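Local structure of alpha-acetolactate decarboxylase (Bacillus subtilis subsp. subtilis str. 168, 5XNE) at residues Glu44-Asp49 with His175-Gly180. The protein catalyses the decarboxylation of (2S)-2-acetolactate to (R)-acetoin, a step on the bacterial route from pyruvate to butane-2,3-diol. Numbering follows the deposited sequence.
Sequences ELIGFD and HFIDEG. With ZN (zinc ion), chain D.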
loop_
_atom_site.group_PDB
_atom_site.type_symbol
_atom_site.label_atom_id
_atom_site.label_comp_id
_atom_site.label_asym_id
_atom_site.label_seq_id
_atom_site.Cartn_x
_atom_site.Cartn_y
_atom_site.Cartn_z
ATOM N N GLU B 44 -4.034 14.465 18.394
ATOM C CA GLU B 44 -2.922 13.828 17.708
ATOM C C GLU B 44 -2.378 12.658 18.525
ATOM O O GLU B 44 -2.166 12.791 19.738
ATOM C CB GLU B 44 -1.800 14.842 17.485
ATOM C CG GLU B 44 -2.239 16.120 16.810
ATOM C CD GLU B 44 -2.363 15.953 15.300
ATOM O OE1 GLU B 44 -1.886 14.922 14.778
ATOM O OE2 GLU B 44 -2.919 16.852 14.636
ATOM N N LEU B 45 -2.133 11.526 17.873
ATOM C CA LEU B 45 -1.490 10.390 18.527
ATOM C C LEU B 45 0.032 10.422 18.362
ATOM O O LEU B 45 0.544 10.662 17.263
ATOM C CB LEU B 45 -2.028 9.080 17.951
ATOM C CG LEU B 45 -1.385 7.778 18.430
ATOM C CD1 LEU B 45 -1.822 7.508 19.851
ATOM C CD2 LEU B 45 -1.809 6.619 17.546
ATOM N N ILE B 46 0.754 10.135 19.440
ATOM C CA ILE B 46 2.191 9.933 19.358
ATOM C C ILE B 46 2.590 8.912 20.409
ATOM O O ILE B 46 2.048 8.907 21.510
ATOM C CB ILE B 46 2.953 11.252 19.559
ATOM C CG1 ILE B 46 4.441 11.100 19.328
ATOM C CG2 ILE B 46 2.724 11.824 20.949
ATOM C CD1 ILE B 46 5.153 12.455 19.450
ATOM N N GLY B 47 3.504 8.023 20.067
ATOM C CA GLY B 47 4.026 7.110 21.063
ATOM C C GLY B 47 5.361 6.534 20.670
ATOM O O GLY B 47 5.710 6.440 19.489
ATOM N N PHE B 48 6.116 6.147 21.688
ATOM C CA PHE B 48 7.406 5.505 21.509
ATOM C C PHE B 48 7.750 4.850 22.847
ATOM O O PHE B 48 7.202 5.228 23.887
ATOM C CB PHE B 48 8.485 6.505 21.058
ATOM C CG PHE B 48 8.459 7.815 21.795
ATOM C CD1 PHE B 48 9.186 7.986 22.969
ATOM C CD2 PHE B 48 7.740 8.886 21.297
ATOM C CE1 PHE B 48 9.168 9.206 23.644
ATOM C CE2 PHE B 48 7.716 10.109 21.961
ATOM C CZ PHE B 48 8.440 10.270 23.141
ATOM N N ASP B 49 8.602 3.836 22.806
ATOM C CA ASP B 49 8.899 3.023 23.981
ATOM C C ASP B 49 7.632 2.473 24.646
ATOM O O ASP B 49 7.598 2.255 25.863
ATOM C CB ASP B 49 9.716 3.838 24.985
ATOM C CG ASP B 49 11.025 4.332 24.399
ATOM O OD1 ASP B 49 11.698 3.547 23.702
ATOM O OD2 ASP B 49 11.363 5.506 24.635
ATOM N N HIS B 175 5.476 13.711 14.319
ATOM C CA HIS B 175 4.790 14.354 15.434
ATOM C C HIS B 175 5.815 14.706 16.518
ATOM O O HIS B 175 6.940 14.226 16.474
ATOM C CB HIS B 175 3.689 13.452 15.996
ATOM C CG HIS B 175 2.485 13.328 15.106
ATOM N ND1 HIS B 175 1.323 12.718 15.512
ATOM C CD2 HIS B 175 2.269 13.741 13.830
ATOM C CE1 HIS B 175 0.434 12.756 14.530
ATOM N NE2 HIS B 175 0.985 13.369 13.498
ATOM N N PHE B 176 5.413 15.535 17.476
ATOM C CA PHE B 176 6.305 15.996 18.539
ATOM C C PHE B 176 5.606 15.968 19.894
ATOM O O PHE B 176 4.422 16.277 19.985
ATOM C CB PHE B 176 6.787 17.420 18.226
ATOM C CG PHE B 176 7.483 18.096 19.379
ATOM C CD1 PHE B 176 8.778 17.739 19.725
ATOM C CD2 PHE B 176 6.843 19.087 20.104
ATOM C CE1 PHE B 176 9.430 18.377 20.799
ATOM C CE2 PHE B 176 7.483 19.723 21.178
ATOM C CZ PHE B 176 8.769 19.367 21.515
ATOM N N ILE B 177 6.342 15.587 20.938
ATOM C CA ILE B 177 5.864 15.769 22.309
ATOM C C ILE B 177 7.034 16.262 23.166
ATOM O O ILE B 177 8.178 15.831 22.991
ATOM C CB ILE B 177 5.242 14.462 22.878
ATOM C CG1 ILE B 177 4.528 14.742 24.209
ATOM C CG2 ILE B 177 6.281 13.361 23.003
ATOM C CD1 ILE B 177 3.588 13.620 24.654
ATOM N N ASP B 178 6.757 17.192 24.070
ATOM C CA ASP B 178 7.833 17.722 24.901
ATOM C C ASP B 178 8.175 16.761 26.041
ATOM O O ASP B 178 7.441 15.811 26.327
ATOM C CB ASP B 178 7.469 19.105 25.447
ATOM C CG ASP B 178 6.453 19.046 26.565
ATOM O OD1 ASP B 178 5.417 18.364 26.428
ATOM O OD2 ASP B 178 6.708 19.679 27.612
ATOM N N GLU B 179 9.312 16.992 26.691
ATOM C CA GLU B 179 9.751 16.074 27.738
ATOM C C GLU B 179 8.777 16.073 28.920
ATOM O O GLU B 179 8.618 15.060 29.597
ATOM C CB GLU B 179 11.163 16.418 28.214
ATOM C CG GLU B 179 11.773 15.327 29.093
ATOM C CD GLU B 179 12.606 14.324 28.299
ATOM O OE1 GLU B 179 12.674 14.454 27.055
ATOM O OE2 GLU B 179 13.180 13.397 28.914
ATOM N N GLY B 180 8.099 17.196 29.138
ATOM C CA GLY B 180 7.101 17.290 30.190
ATOM C C GLY B 180 5.789 16.587 29.873
ATOM O O GLY B 180 4.890 16.540 30.707
HETATM ZN ZN ZN D . -0.009 13.764 11.532
HETATM O O HOH W 1 -1.629 13.883 9.878
HETATM O O HOH W 2 -1.374 12.010 11.761
HETATM O O HOH W 3 -1.913 14.711 12.395
#
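The zinc site of the decarboxylase is tied to a second strand here, where His175 on strand 171-178 meets Glu44 and Leu45 on strand 44-48. The short strand axes cross steeply, 7.4 Å apart, and side chains make the contact, with the backbone carbonyl of Leu45 taking the one hydrogen bond between the segments. His175 NE2 binds zinc at 2.2 Å, beside His173, His186 and three waters, while ND1 on the same ring donates to Leu45 O at 2.8 Å. That bond is bent, 142° at the hydrogen, and its donor stands above the carbonyl plane. Glu44 turns its carboxylate nearly perpendicular to the imidazole (86° between planes), with OE1 3.2 Å from His175 CE1; OE2 is salt-bridged to Arg124. Ile46 reaches CD1 to 3.6 Å from Phe176 C because its CG1 lies anti to the backbone N. Ile177 CG2 touches both Ile46 CD1 and the ring edge of Phe48, 3.7 Å from Phe48 CE2. Replacing Ile46 with alanine would probably leave a gap beside His175 CB and Ile177 CG2. Metal at one nitrogen and a carbonyl at the other should fix the imidazole's rotation, and Leu45 O probably serves as a second-shell acceptor that positions the zinc ligand.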